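RND efflux system, outer membrane lipoprotein, NodT family (PDB 6U94) probably forms part of an outer-membrane efflux channel, the exit duct of a resistance-nodulation-division pump that exports compounds from the cell. Local coordinates at residues 50-55 with 450-455. Numbering follows the deposited sequence.
Sequences RNFLAD and TLYKAL
Phe52, in the loop that leads into helix 56-67, meets Tyr452 near the C-terminal end of helix 421-454, and these two buried aromatics carry the whole contact. Their planes are almost parallel, 6° apart, yet the rings are slid so far along each other that they barely overlap, the centroids standing 5.2 Å apart. What lies over the Phe52 face is chiefly the methylene of Tyr452, its CB 3.6 Å from Phe52 CE2. The same CB makes a CH-pi contact, 4.0 Å from the centroid of the Phe52 ring and offset toward the rim. The ring atoms also approach obliquely, Phe52 CD2 lying 3.7 Å from Tyr452 CD2.

In both residues a first torsion that sets CG opposite the backbone N (chi1 175° in Phe52, 162° in Tyr452) brings the rings alongside each other. Phenylalanine suits a buried place that asks for apolar surface, since its ring also meets that of Phe270. Tyrosine adds a polar end, and its hydroxyl hydrogen-bonds Gly48 O, which ties the phenol to the backbone just before the loop.

Backbone hydrogen bonding of Phe52 with Ala268 also holds the loop. Between the two segments themselves the chemistry is purely apolar: dispersion and a modest 110 Å² of buried surface pack the N-terminal loop against the end of helix 421-454 in this largely helical outer membrane factor.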
loop_
_atom_site.group_PDB
_atom_site.type_symbol
_atom_site.label_atom_id
_atom_site.label_comp_id
_atom_site.label_asym_id
_atom_site.label_seq_id
_atom_site.Cartn_x
_atom_site.Cartn_y
_atom_site.Cartn_z
ATOM N N ARG A 50 -14.634 8.869 -1.097
ATOM C CA ARG A 50 -15.409 8.335 -2.210
ATOM C C ARG A 50 -14.828 8.725 -3.562
ATOM O O ARG A 50 -15.076 8.026 -4.550
ATOM C CB ARG A 50 -16.869 8.788 -2.113
ATOM C CG ARG A 50 -17.653 8.136 -0.977
ATOM C CD ARG A 50 -19.141 8.480 -1.048
ATOM N NE ARG A 50 -19.978 7.288 -1.172
ATOM C CZ ARG A 50 -20.586 6.690 -0.152
ATOM N NH1 ARG A 50 -20.459 7.172 1.076
ATOM N NH2 ARG A 50 -21.327 5.608 -0.362
ATOM N N ASN A 51 -14.069 9.822 -3.638
ATOM C CA ASN A 51 -13.443 10.148 -4.911
ATOM C C ASN A 51 -12.236 9.267 -5.201
ATOM O O ASN A 51 -11.854 9.135 -6.368
ATOM C CB ASN A 51 -13.047 11.627 -4.957
ATOM C CG ASN A 51 -12.327 12.082 -3.706
ATOM O OD1 ASN A 51 -11.829 11.268 -2.927
ATOM N ND2 ASN A 51 -12.266 13.393 -3.509
ATOM N N PHE A 52 -11.650 8.643 -4.181
ATOM C CA PHE A 52 -10.490 7.781 -4.360
ATOM C C PHE A 52 -10.889 6.317 -4.514
ATOM O O PHE A 52 -10.419 5.635 -5.431
ATOM C CB PHE A 52 -9.529 7.959 -3.181
ATOM C CG PHE A 52 -8.357 7.025 -3.201
ATOM C CD1 PHE A 52 -7.462 7.030 -4.261
ATOM C CD2 PHE A 52 -8.137 6.153 -2.150
ATOM C CE1 PHE A 52 -6.375 6.171 -4.275
ATOM C CE2 PHE A 52 -7.054 5.291 -2.158
ATOM C CZ PHE A 52 -6.172 5.303 -3.223
ATOM N N LEU A 53 -11.753 5.824 -3.631
ATOM C CA LEU A 53 -12.254 4.455 -3.725
ATOM C C LEU A 53 -13.437 4.452 -4.685
ATOM O O LEU A 53 -14.543 4.865 -4.329
ATOM C CB LEU A 53 -12.643 3.931 -2.348
ATOM C CG LEU A 53 -11.542 4.045 -1.291
ATOM C CD1 LEU A 53 -11.961 3.370 -0.002
ATOM C CD2 LEU A 53 -10.244 3.451 -1.804
ATOM N N ALA A 54 -13.203 3.987 -5.912
ATOM C CA ALA A 54 -14.211 4.060 -6.963
ATOM C C ALA A 54 -15.119 2.840 -7.014
ATOM O O ALA A 54 -16.275 2.960 -7.437
ATOM C CB ALA A 54 -13.538 4.246 -8.325
ATOM N N ASP A 55 -14.630 1.674 -6.596
ATOM C CA ASP A 55 -15.422 0.453 -6.689
ATOM C C ASP A 55 -16.613 0.515 -5.740
ATOM O O ASP A 55 -16.466 0.852 -4.561
ATOM C CB ASP A 55 -14.553 -0.764 -6.378
ATOM C CG ASP A 55 -15.280 -2.072 -6.607
ATOM O OD1 ASP A 55 -15.717 -2.315 -7.751
ATOM O OD2 ASP A 55 -15.409 -2.856 -5.645
ATOM N N THR A 450 -1.501 3.981 0.429
ATOM C CA THR A 450 -0.620 4.649 1.381
ATOM C C THR A 450 -0.437 6.121 1.029
ATOM O O THR A 450 -0.362 6.974 1.922
ATOM C CB THR A 450 0.731 3.940 1.434
ATOM O OG1 THR A 450 0.522 2.539 1.641
ATOM C CG2 THR A 450 1.573 4.491 2.575
ATOM N N LEU A 451 -0.367 6.440 -0.265
ATOM C CA LEU A 451 -0.281 7.838 -0.668
ATOM C C LEU A 451 -1.561 8.598 -0.338
ATOM O O LEU A 451 -1.508 9.794 -0.024
ATOM C CB LEU A 451 0.033 7.937 -2.159
ATOM C CG LEU A 451 0.187 9.350 -2.729
ATOM C CD1 LEU A 451 1.276 10.126 -1.994
ATOM C CD2 LEU A 451 0.470 9.291 -4.221
ATOM N N TYR A 452 -2.716 7.929 -0.405
ATOM C CA TYR A 452 -3.955 8.555 0.048
ATOM C C TYR A 452 -3.848 9.009 1.500
ATOM O O TYR A 452 -4.419 10.040 1.873
ATOM C CB TYR A 452 -5.129 7.588 -0.118
ATOM C CG TYR A 452 -6.346 7.975 0.699
ATOM C CD1 TYR A 452 -6.554 7.449 1.969
ATOM C CD2 TYR A 452 -7.283 8.872 0.202
ATOM C CE1 TYR A 452 -7.662 7.809 2.723
ATOM C CE2 TYR A 452 -8.392 9.234 0.943
ATOM C CZ TYR A 452 -8.577 8.701 2.204
ATOM O OH TYR A 452 -9.680 9.054 2.949
ATOM N N LYS A 453 -3.134 8.248 2.332
ATOM C CA LYS A 453 -2.959 8.613 3.733
ATOM C C LYS A 453 -1.939 9.733 3.900
ATOM O O LYS A 453 -2.196 10.714 4.609
ATOM C CB LYS A 453 -2.533 7.388 4.539
ATOM C CG LYS A 453 -3.559 6.278 4.549
ATOM C CD LYS A 453 -3.280 5.311 5.680
ATOM C CE LYS A 453 -2.182 4.326 5.312
ATOM N NZ LYS A 453 -1.987 3.309 6.385
ATOM N N ALA A 454 -0.779 9.605 3.251
ATOM C CA ALA A 454 0.290 10.587 3.409
ATOM C C ALA A 454 -0.129 11.982 2.961
ATOM O O ALA A 454 0.480 12.967 3.393
ATOM C CB ALA A 454 1.536 10.140 2.639
ATOM N N LEU A 455 -1.142 12.089 2.101
ATOM C CA LEU A 455 -1.676 13.385 1.701
ATOM C C LEU A 455 -2.574 14.001 2.762
ATOM O O LEU A 455 -2.979 15.159 2.610
ATOM C CB LEU A 455 -2.467 13.263 0.396
ATOM C CG LEU A 455 -1.739 12.879 -0.892
ATOM C CD1 LEU A 455 -2.748 12.701 -2.021
ATOM C CD2 LEU A 455 -0.702 13.925 -1.263
#